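Local coordinates for protein plasmodium falciparum gamete antigen 27/25 (Plasmodium falciparum, PDB 1N81) that is essential for sexual development of the malaria parasite as a gametocyte protein, though its molecular function is unknown and may involve dimerization, at residues I86-D91 / A163-Q168; V51-Y56 / R80-L85; G19-H24 / R55-N60. All blocks are in the same frame, centred on the assembly; numbering follows the deposited sequence.

Interaction 1: residues I86-D91 / A163-Q168; sequences ISYCTD and AARISQ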
loop_
_atom_site.group_PDB
_atom_site.type_symbol
_atom_site.label_atom_id
_atom_site.label_comp_id
_atom_site.label_asym_id
_atom_site.label_seq_id
_atom_site.Cartn_x
_atom_site.Cartn_y
_atom_site.Cartn_z
ATOM N N ILE A 86 -13.081 4.151 2.574
ATOM C CA ILE A 86 -13.860 4.523 3.756
ATOM C C ILE A 86 -13.082 5.482 4.675
ATOM O O ILE A 86 -13.662 6.382 5.261
ATOM C CB ILE A 86 -14.309 3.253 4.510
ATOM C CG1 ILE A 86 -15.404 2.564 3.678
ATOM C CG2 ILE A 86 -14.795 3.592 5.905
ATOM C CD1 ILE A 86 -15.858 1.248 4.233
ATOM N N SER A 87 -11.764 5.324 4.759
ATOM C CA SER A 87 -10.963 6.202 5.601
ATOM C C SER A 87 -10.791 7.619 5.030
ATOM O O SER A 87 -10.766 8.603 5.779
ATOM C CB SER A 87 -9.579 5.577 5.813
ATOM O OG SER A 87 -8.761 6.385 6.646
ATOM N N TYR A 88 -10.676 7.725 3.706
ATOM C CA TYR A 88 -10.437 9.017 3.051
ATOM C C TYR A 88 -11.618 9.655 2.305
ATOM O O TYR A 88 -11.597 10.860 2.024
ATOM C CB TYR A 88 -9.299 8.875 2.013
ATOM C CG TYR A 88 -8.005 8.293 2.528
ATOM C CD1 TYR A 88 -7.144 7.586 1.668
ATOM C CD2 TYR A 88 -7.595 8.498 3.853
ATOM C CE1 TYR A 88 -5.918 7.108 2.107
ATOM C CE2 TYR A 88 -6.359 8.023 4.305
ATOM C CZ TYR A 88 -5.529 7.328 3.424
ATOM O OH TYR A 88 -4.323 6.842 3.876
ATOM N N CYS A 89 -12.631 8.872 1.959
ATOM C CA CYS A 89 -13.724 9.439 1.156
ATOM C C CYS A 89 -15.116 9.393 1.758
ATOM O O CYS A 89 -16.087 9.722 1.083
ATOM C CB CYS A 89 -13.772 8.717 -0.196
ATOM S SG CYS A 89 -12.195 8.711 -1.120
ATOM N N THR A 90 -15.204 9.004 3.018
ATOM C CA THR A 90 -16.483 8.830 3.692
ATOM C C THR A 90 -17.006 10.018 4.493
ATOM O O THR A 90 -17.888 9.872 5.340
ATOM C CB THR A 90 -16.387 7.547 4.547
ATOM O OG1 THR A 90 -17.555 6.756 4.339
ATOM C CG2 THR A 90 -16.192 7.837 6.014
ATOM N N ASP A 91 -16.485 11.203 4.196
ATOM C CA ASP A 91 -16.920 12.428 4.866
ATOM C C ASP A 91 -16.932 13.560 3.856
ATOM O O ASP A 91 -17.888 13.738 3.103
ATOM C CB ASP A 91 -15.964 12.804 6.002
ATOM C CG ASP A 91 -15.840 11.718 7.045
ATOM O OD1 ASP A 91 -16.893 11.261 7.551
ATOM O OD2 ASP A 91 -14.689 11.328 7.358
ATOM N N ALA A 163 -0.953 2.456 9.604
ATOM C CA ALA A 163 0.157 1.675 10.152
ATOM C C ALA A 163 -0.193 0.188 10.103
ATOM O O ALA A 163 0.664 -0.642 9.830
ATOM C CB ALA A 163 0.467 2.117 11.596
ATOM N N ALA A 164 -1.456 -0.144 10.364
ATOM C CA ALA A 164 -1.887 -1.539 10.321
ATOM C C ALA A 164 -1.796 -2.087 8.881
ATOM O O ALA A 164 -1.364 -3.215 8.667
ATOM C CB ALA A 164 -3.322 -1.665 10.851
ATOM N N ARG A 165 -2.187 -1.284 7.898
ATOM C CA ARG A 165 -2.123 -1.725 6.507
ATOM C C ARG A 165 -0.700 -1.984 6.074
ATOM O O ARG A 165 -0.408 -2.935 5.353
ATOM C CB ARG A 165 -2.676 -0.661 5.581
ATOM C CG ARG A 165 -4.202 -0.646 5.468
ATOM C CD ARG A 165 -4.590 0.452 4.472
ATOM N NE ARG A 165 -5.453 1.340 5.188
ATOM C CZ ARG A 165 -5.268 2.631 5.309
ATOM N NH1 ARG A 165 -4.234 3.235 4.750
ATOM N NH2 ARG A 165 -6.138 3.314 5.999
ATOM N N ILE A 166 0.174 -1.092 6.503
ATOM C CA ILE A 166 1.576 -1.156 6.162
ATOM C C ILE A 166 2.179 -2.489 6.646
ATOM O O ILE A 166 2.840 -3.216 5.877
ATOM C CB ILE A 166 2.262 0.044 6.804
ATOM C CG1 ILE A 166 1.921 1.289 5.979
ATOM C CG2 ILE A 166 3.780 -0.185 6.951
ATOM C CD1 ILE A 166 2.465 2.573 6.610
ATOM N N SER A 167 1.937 -2.807 7.910
ATOM C CA SER A 167 2.455 -4.054 8.472
ATOM C C SER A 167 1.826 -5.214 7.697
ATOM O O SER A 167 2.528 -6.152 7.299
ATOM C CB SER A 167 2.137 -4.153 9.970
ATOM O OG SER A 167 2.933 -3.243 10.703
ATOM N N GLN A 168 0.525 -5.119 7.426
ATOM C CA GLN A 168 -0.151 -6.175 6.676
ATOM C C GLN A 168 0.419 -6.333 5.293
ATOM O O GLN A 168 0.661 -7.452 4.836
ATOM C CB GLN A 168 -1.651 -5.916 6.525
ATOM C CG GLN A 168 -2.318 -7.092 5.830
ATOM C CD GLN A 168 -3.765 -6.873 5.570
ATOM O OE1 GLN A 168 -4.142 -6.140 4.661
ATOM N NE2 GLN A 168 -4.605 -7.495 6.388
#

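Interaction 2: residues V51-Y56 / R80-L85; sequences VSIRRY and RISDRL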
loop_
_atom_site.group_PDB
_atom_site.type_symbol
_atom_site.label_atom_id
_atom_site.label_comp_id
_atom_site.label_asym_id
_atom_site.label_seq_id
_atom_site.Cartn_x
_atom_site.Cartn_y
_atom_site.Cartn_z
ATOM N N VAL A 51 -16.076 -6.472 -6.205
ATOM C CA VAL A 51 -15.920 -6.968 -7.563
ATOM C C VAL A 51 -15.304 -5.872 -8.419
ATOM O O VAL A 51 -14.303 -6.106 -9.080
ATOM C CB VAL A 51 -17.284 -7.459 -8.159
ATOM C CG1 VAL A 51 -17.089 -7.958 -9.583
ATOM C CG2 VAL A 51 -17.844 -8.640 -7.294
ATOM N N SER A 52 -15.866 -4.671 -8.400
ATOM C CA SER A 52 -15.271 -3.622 -9.206
ATOM C C SER A 52 -13.845 -3.296 -8.770
ATOM O O SER A 52 -12.952 -3.170 -9.611
ATOM C CB SER A 52 -16.106 -2.348 -9.157
ATOM O OG SER A 52 -17.403 -2.606 -9.649
ATOM N N ILE A 53 -13.625 -3.172 -7.465
ATOM C CA ILE A 53 -12.298 -2.827 -6.997
ATOM C C ILE A 53 -11.303 -3.875 -7.492
ATOM O O ILE A 53 -10.217 -3.534 -7.970
ATOM C CB ILE A 53 -12.226 -2.737 -5.447
ATOM C CG1 ILE A 53 -13.027 -1.532 -4.934
ATOM C CG2 ILE A 53 -10.733 -2.618 -4.995
ATOM C CD1 ILE A 53 -13.263 -1.630 -3.401
ATOM N N ARG A 54 -11.658 -5.149 -7.381
ATOM C CA ARG A 54 -10.733 -6.174 -7.850
ATOM C C ARG A 54 -10.492 -6.006 -9.346
ATOM O O ARG A 54 -9.411 -6.306 -9.836
ATOM C CB ARG A 54 -11.259 -7.580 -7.573
ATOM C CG ARG A 54 -10.208 -8.623 -7.899
ATOM C CD ARG A 54 -10.644 -10.031 -7.622
ATOM N NE ARG A 54 -10.207 -10.555 -6.327
ATOM C CZ ARG A 54 -10.870 -10.368 -5.195
ATOM N NH1 ARG A 54 -11.993 -9.659 -5.198
ATOM N NH2 ARG A 54 -10.447 -10.923 -4.072
ATOM N N ARG A 55 -11.488 -5.518 -10.070
ATOM C CA ARG A 55 -11.308 -5.311 -11.505
ATOM C C ARG A 55 -10.256 -4.210 -11.693
ATOM O O ARG A 55 -9.434 -4.273 -12.606
ATOM C CB ARG A 55 -12.642 -4.917 -12.165
ATOM C CG ARG A 55 -12.597 -4.877 -13.696
ATOM C CD ARG A 55 -13.924 -4.412 -14.282
ATOM N NE ARG A 55 -15.021 -5.115 -13.636
ATOM C CZ ARG A 55 -15.908 -4.535 -12.838
ATOM N NH1 ARG A 55 -15.840 -3.229 -12.591
ATOM N NH2 ARG A 55 -16.848 -5.272 -12.272
ATOM N N TYR A 56 -10.273 -3.187 -10.833
ATOM C CA TYR A 56 -9.262 -2.140 -10.954
ATOM C C TYR A 56 -7.887 -2.706 -10.633
ATOM O O TYR A 56 -6.898 -2.329 -11.252
ATOM C CB TYR A 56 -9.578 -0.932 -10.049
ATOM C CG TYR A 56 -10.548 0.034 -10.681
ATOM C CD1 TYR A 56 -11.827 -0.380 -11.041
ATOM C CD2 TYR A 56 -10.175 1.341 -10.959
ATOM C CE1 TYR A 56 -12.707 0.483 -11.662
ATOM C CE2 TYR A 56 -11.056 2.220 -11.588
ATOM C CZ TYR A 56 -12.317 1.777 -11.928
ATOM O OH TYR A 56 -13.208 2.638 -12.507
ATOM N N ARG A 80 -7.565 -3.713 1.585
ATOM C CA ARG A 80 -6.870 -2.474 1.951
ATOM C C ARG A 80 -7.394 -1.295 1.140
ATOM O O ARG A 80 -7.567 -0.198 1.666
ATOM C CB ARG A 80 -5.344 -2.616 1.770
ATOM C CG ARG A 80 -4.642 -3.390 2.926
ATOM C CD ARG A 80 -3.124 -3.253 2.788
ATOM N NE ARG A 80 -2.640 -3.816 1.523
ATOM C CZ ARG A 80 -2.289 -5.085 1.362
ATOM N NH1 ARG A 80 -2.370 -5.915 2.400
ATOM N NH2 ARG A 80 -1.829 -5.513 0.183
ATOM N N ILE A 81 -7.659 -1.519 -0.139
ATOM C CA ILE A 81 -8.149 -0.436 -0.972
ATOM C C ILE A 81 -9.527 0.024 -0.460
ATOM O O ILE A 81 -9.752 1.216 -0.245
ATOM C CB ILE A 81 -8.235 -0.872 -2.460
ATOM C CG1 ILE A 81 -6.821 -0.922 -3.092
ATOM C CG2 ILE A 81 -9.129 0.089 -3.218
ATOM C CD1 ILE A 81 -6.788 -1.515 -4.571
ATOM N N SER A 82 -10.440 -0.921 -0.253
ATOM C CA SER A 82 -11.761 -0.550 0.239
ATOM C C SER A 82 -11.616 0.192 1.571
ATOM O O SER A 82 -12.285 1.195 1.798
ATOM C CB SER A 82 -12.655 -1.783 0.413
ATOM O OG SER A 82 -13.964 -1.354 0.753
ATOM N N ASP A 83 -10.732 -0.269 2.446
ATOM C CA ASP A 83 -10.587 0.447 3.703
ATOM C C ASP A 83 -10.109 1.881 3.513
ATOM O O ASP A 83 -10.522 2.773 4.247
ATOM C CB ASP A 83 -9.669 -0.316 4.655
ATOM C CG ASP A 83 -10.304 -1.625 5.142
ATOM O OD1 ASP A 83 -11.536 -1.800 4.953
ATOM O OD2 ASP A 83 -9.586 -2.470 5.716
ATOM N N ARG A 84 -9.254 2.113 2.520
ATOM C CA ARG A 84 -8.760 3.461 2.265
ATOM C C ARG A 84 -9.907 4.317 1.760
ATOM O O ARG A 84 -9.965 5.500 2.079
ATOM C CB ARG A 84 -7.609 3.472 1.243
ATOM C CG ARG A 84 -6.271 2.917 1.772
ATOM C CD ARG A 84 -5.148 3.088 0.726
ATOM N NE ARG A 84 -3.972 2.337 1.149
ATOM C CZ ARG A 84 -3.682 1.102 0.756
ATOM N NH1 ARG A 84 -4.472 0.459 -0.099
ATOM N NH2 ARG A 84 -2.610 0.506 1.252
ATOM N N LEU A 85 -10.809 3.728 0.969
ATOM C CA LEU A 85 -11.954 4.486 0.447
ATOM C C LEU A 85 -12.780 5.031 1.626
ATOM O O LEU A 85 -13.123 6.218 1.675
ATOM C CB LEU A 85 -12.843 3.591 -0.417
ATOM C CG LEU A 85 -12.147 2.903 -1.604
ATOM C CD1 LEU A 85 -13.173 2.142 -2.408
ATOM C CD2 LEU A 85 -11.439 3.904 -2.469
#

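Interaction 3: residues G19-H24 / R55-N60; sequences GDIEFH and RYVRKN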
loop_
_atom_site.group_PDB
_atom_site.type_symbol
_atom_site.label_atom_id
_atom_site.label_comp_id
_atom_site.label_asym_id
_atom_site.label_seq_id
_atom_site.Cartn_x
_atom_site.Cartn_y
_atom_site.Cartn_z
ATOM N N GLY A 19 3.310 -2.507 -4.967
ATOM C CA GLY A 19 2.964 -1.213 -4.426
ATOM C C GLY A 19 2.334 -0.367 -5.536
ATOM O O GLY A 19 1.254 0.184 -5.356
ATOM N N ASP A 20 2.988 -0.264 -6.695
ATOM C CA ASP A 20 2.411 0.535 -7.785
ATOM C C ASP A 20 1.043 0.063 -8.175
ATOM O O ASP A 20 0.126 0.873 -8.401
ATOM C CB ASP A 20 3.330 0.555 -9.018
ATOM C CG ASP A 20 4.444 1.589 -8.881
ATOM O OD1 ASP A 20 4.396 2.365 -7.895
ATOM O OD2 ASP A 20 5.348 1.649 -9.742
ATOM N N ILE A 21 0.885 -1.249 -8.240
ATOM C CA ILE A 21 -0.393 -1.825 -8.597
ATOM C C ILE A 21 -1.542 -1.439 -7.639
ATOM O O ILE A 21 -2.595 -0.948 -8.074
ATOM C CB ILE A 21 -0.280 -3.355 -8.655
ATOM C CG1 ILE A 21 0.483 -3.757 -9.932
ATOM C CG2 ILE A 21 -1.661 -3.990 -8.611
ATOM C CD1 ILE A 21 1.035 -5.157 -9.889
ATOM N N GLU A 22 -1.315 -1.658 -6.350
ATOM C CA GLU A 22 -2.288 -1.370 -5.293
ATOM C C GLU A 22 -2.603 0.116 -5.178
ATOM O O GLU A 22 -3.761 0.516 -5.115
ATOM C CB GLU A 22 -1.738 -1.843 -3.932
ATOM C CG GLU A 22 -2.555 -1.339 -2.719
ATOM C CD GLU A 22 -2.410 -2.204 -1.458
ATOM O OE1 GLU A 22 -2.951 -1.814 -0.394
ATOM O OE2 GLU A 22 -1.774 -3.274 -1.525
ATOM N N PHE A 23 -1.569 0.944 -5.160
ATOM C CA PHE A 23 -1.829 2.357 -4.991
ATOM C C PHE A 23 -2.401 3.059 -6.222
ATOM O O PHE A 23 -3.194 3.972 -6.065
ATOM C CB PHE A 23 -0.571 3.058 -4.433
ATOM C CG PHE A 23 -0.318 2.754 -2.970
ATOM C CD1 PHE A 23 0.515 1.696 -2.590
ATOM C CD2 PHE A 23 -0.991 3.457 -1.974
ATOM C CE1 PHE A 23 0.676 1.335 -1.239
ATOM C CE2 PHE A 23 -0.842 3.106 -0.590
ATOM C CZ PHE A 23 0.001 2.036 -0.228
ATOM N N HIS A 24 -2.024 2.649 -7.436
ATOM C CA HIS A 24 -2.620 3.286 -8.618
ATOM C C HIS A 24 -4.034 2.778 -8.767
ATOM O O HIS A 24 -4.943 3.522 -9.160
ATOM C CB HIS A 24 -1.817 2.997 -9.891
ATOM C CG HIS A 24 -0.590 3.843 -10.021
ATOM N ND1 HIS A 24 -0.588 5.053 -10.685
ATOM C CD2 HIS A 24 0.656 3.702 -9.500
ATOM C CE1 HIS A 24 0.599 5.618 -10.564
ATOM N NE2 HIS A 24 1.377 4.821 -9.848
ATOM N N ARG A 55 -11.488 -5.518 -10.070
ATOM C CA ARG A 55 -11.308 -5.311 -11.505
ATOM C C ARG A 55 -10.256 -4.210 -11.693
ATOM O O ARG A 55 -9.434 -4.273 -12.606
ATOM C CB ARG A 55 -12.642 -4.917 -12.165
ATOM C CG ARG A 55 -12.597 -4.877 -13.696
ATOM C CD ARG A 55 -13.924 -4.412 -14.282
ATOM N NE ARG A 55 -15.021 -5.115 -13.636
ATOM C CZ ARG A 55 -15.908 -4.535 -12.838
ATOM N NH1 ARG A 55 -15.840 -3.229 -12.591
ATOM N NH2 ARG A 55 -16.848 -5.272 -12.272
ATOM N N TYR A 56 -10.273 -3.187 -10.833
ATOM C CA TYR A 56 -9.262 -2.140 -10.954
ATOM C C TYR A 56 -7.887 -2.706 -10.633
ATOM O O TYR A 56 -6.898 -2.329 -11.252
ATOM C CB TYR A 56 -9.578 -0.932 -10.049
ATOM C CG TYR A 56 -10.548 0.034 -10.681
ATOM C CD1 TYR A 56 -11.827 -0.380 -11.041
ATOM C CD2 TYR A 56 -10.175 1.341 -10.959
ATOM C CE1 TYR A 56 -12.707 0.483 -11.662
ATOM C CE2 TYR A 56 -11.056 2.220 -11.588
ATOM C CZ TYR A 56 -12.317 1.777 -11.928
ATOM O OH TYR A 56 -13.208 2.638 -12.507
ATOM N N VAL A 57 -7.809 -3.606 -9.669
ATOM C CA VAL A 57 -6.502 -4.202 -9.358
ATOM C C VAL A 57 -5.965 -4.925 -10.603
ATOM O O VAL A 57 -4.824 -4.711 -10.999
ATOM C CB VAL A 57 -6.609 -5.197 -8.176
ATOM C CG1 VAL A 57 -5.276 -5.989 -8.012
ATOM C CG2 VAL A 57 -6.942 -4.399 -6.864
ATOM N N ARG A 58 -6.799 -5.768 -11.219
ATOM C CA ARG A 58 -6.413 -6.524 -12.421
ATOM C C ARG A 58 -5.897 -5.624 -13.513
ATOM O O ARG A 58 -4.851 -5.888 -14.066
ATOM C CB ARG A 58 -7.584 -7.317 -12.979
ATOM C CG ARG A 58 -7.907 -8.581 -12.237
ATOM C CD ARG A 58 -8.875 -9.403 -13.092
ATOM N NE ARG A 58 -9.508 -10.486 -12.342
ATOM C CZ ARG A 58 -10.607 -10.356 -11.600
ATOM N NH1 ARG A 58 -11.218 -9.180 -11.501
ATOM N NH2 ARG A 58 -11.090 -11.409 -10.949
ATOM N N LYS A 59 -6.648 -4.564 -13.820
ATOM C CA LYS A 59 -6.233 -3.605 -14.830
ATOM C C LYS A 59 -4.841 -3.061 -14.541
ATOM O O LYS A 59 -4.032 -2.887 -15.457
ATOM C CB LYS A 59 -7.231 -2.448 -14.899
ATOM C CG LYS A 59 -6.956 -1.441 -16.008
ATOM C CD LYS A 59 -8.081 -0.421 -16.082
ATOM C CE LYS A 59 -7.861 0.613 -17.167
ATOM N NZ LYS A 59 -9.095 1.448 -17.337
ATOM N N ASN A 60 -4.548 -2.793 -13.268
ATOM C CA ASN A 60 -3.229 -2.251 -12.928
ATOM C C ASN A 60 -2.151 -3.314 -13.001
ATOM O O ASN A 60 -1.016 -3.000 -13.333
ATOM C CB ASN A 60 -3.250 -1.548 -11.558
ATOM C CG ASN A 60 -3.738 -0.108 -11.675
ATOM O OD1 ASN A 60 -2.948 0.803 -11.879
ATOM N ND2 ASN A 60 -5.046 0.088 -11.590
#

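Interaction 1: residues I86-D91 / A163-Q168
With CG of Arg165 turned anti to its own carbonyl carbon (chi1 -82°) and the chain bent at chi3, the guanidinium group is carried out from helix 156-173 to Tyr88 and Ser87 near the end of helix 71-89. Tyr88 comes from the opposite direction; its CG is likewise set against the carbonyl carbon (chi1 -54°), which sends the hydroxyl toward the arginine. The two flat groups stand nearly perpendicular, 83° between planes, with Tyr88 OH at the guanidinium edge, 3.7 Å from Arg165 NH1. Ser87 OG approaches another part of that edge, 4.1 Å from Arg165 NH2. Neither approach is a hydrogen bond. The backbones stay well apart, the nearest CA atoms, of Ser87 and Arg165, being 11.9 Å from each other, so the gap is bridged by two long side chains, Arg165 from one side and Tyr88 from the other. The arginine's charge is met by Glu109 of helix 96-122, which forms a salt bridge with Arg165 NH1, while the Tyr88 ring packs edge-to-face on Tyr105. Both hydroxyls thus border the guanidinium without bonding to it; packing and the shared neighbour Glu109 probably hold the segments together.

Interaction 2: residues V51-Y56 / R80-L85
Ile53 on helix 50-63 reaches into the surface formed by Ile81, Ser82 and Leu85 on helix 71-89, and its two branches divide the work. CG2, anti to the backbone N, lies 3.6 Å from Ile81 CG2, the closest approach of the contact, as the two isoleucine side chains slide past each other in opposite directions. The other branch ends in CD1, which meets Leu85 CD1 tip to tip at 3.9 Å and also rests 3.9 Å from Ser82 CB. Serine therefore offers its methylene to the apolar side, while its hydroxyl is hydrogen-bonded to the backbone O of Leu47. All four touching residues are buried, and no hydrogen bond crosses between the segments.

Away from this patch the contact is loose. The helix axes approach only to 10.6 Å, and Tyr56 starts toward helix 71-89 but its ring leads off, to meet Tyr29 edge-to-face. On the exposed side of helix 50-63, Arg55 NH1 makes a weak hydrogen bond to Ser52 OG, 3.4 Å long, within its own helix. Arg54 starts away from residues 80-85, yet its guanidinium returns to an earlier turn of helix 71-89, with a salt bridge to Asp75 and a hydrogen bond to Gln74. Tyr29 of helix 13-35 packs on both Ile53 and Leu85, extending the apolar cluster to a third helix. With the segment axes at 113° and one isoleucine bridging the space between them, helices that follow one another in the chain cross at a large angle through an apolar patch, as in the core of an all-alpha fold.

Interaction 3: residues G19-H24 / R55-N60
Tyr56 O is gripped twice by Asn60, the residue that meets Ile21 and His24 across the contact: by its backbone N at 3.1 Å and by its side-chain ND2, also at 3.1 Å. The two donors come from opposite faces of the carbonyl plane. The ND2 bond is almost straight, 175° at the hydrogen, with its donor well above the carbonyl plane and the acceptor nearly in the plane of the amide. This bond, with a weak one from ND2 to Asp28 OD2 of helix 13-35, is consistent with a fixed amide rotation that leaves Asn60 OD1 3.2 Å from His24 CB. That approach is a close carbon-oxygen packing contact.

Asn60 also brings its methylene to the opposing backbone, with CB 3.6 Å from Ile21 O. Ile21 and Asn60 slide past each other in opposite directions: Ile21 CG1 passes 3.8 Å from Asn60 O, while CG2, anti to the backbone N, covers the junction between Asn60 and Val57. There it stands 4.2 Å from Val57 CG1, the apolar side of the contact. The nearest CA atoms, of Ile21 and Asn60, are 5.2 Å apart.

The short segment axes come to 8.6 Å at 138° between their directions, closer to antiparallel than to perpendicular. Around the contact, Val57 continues onto Ile77 and Ile81 of helix 71-89, Ile21 packs on Tyr64, Tyr66 and Ile69 of the loop between helix 50-63 and helix 71-89, and Phe23 turns away to helix 96-122, so helix 13-35 packs among helices 50-63, 71-89 and 96-122.

Interaction 2 is wholly core, all four touching residues being buried; interactions 1 and 3 are mainly buried but reach a partly exposed Ser87 and His24 respectively. Interaction 2 is aliphatic, interaction 3 mixes aliphatic groups with a buried amide packed on backbone, and interaction 1 is a sparse polar meeting around one arginine, with the smallest buried area. Interactions 2 and 3 share helix 50-63, which packs on helix 71-89 in one and helix 13-35 in the other; interactions 1 and 2 share helix 71-89. Glu22 OE1 links 2 and 3 through salt bridges to Arg80 and Arg84. Gln168 OE1 to Arg80 NH1, probably a hydrogen bond, ties 1 to 2. Interactions 1 and 3 do not touch.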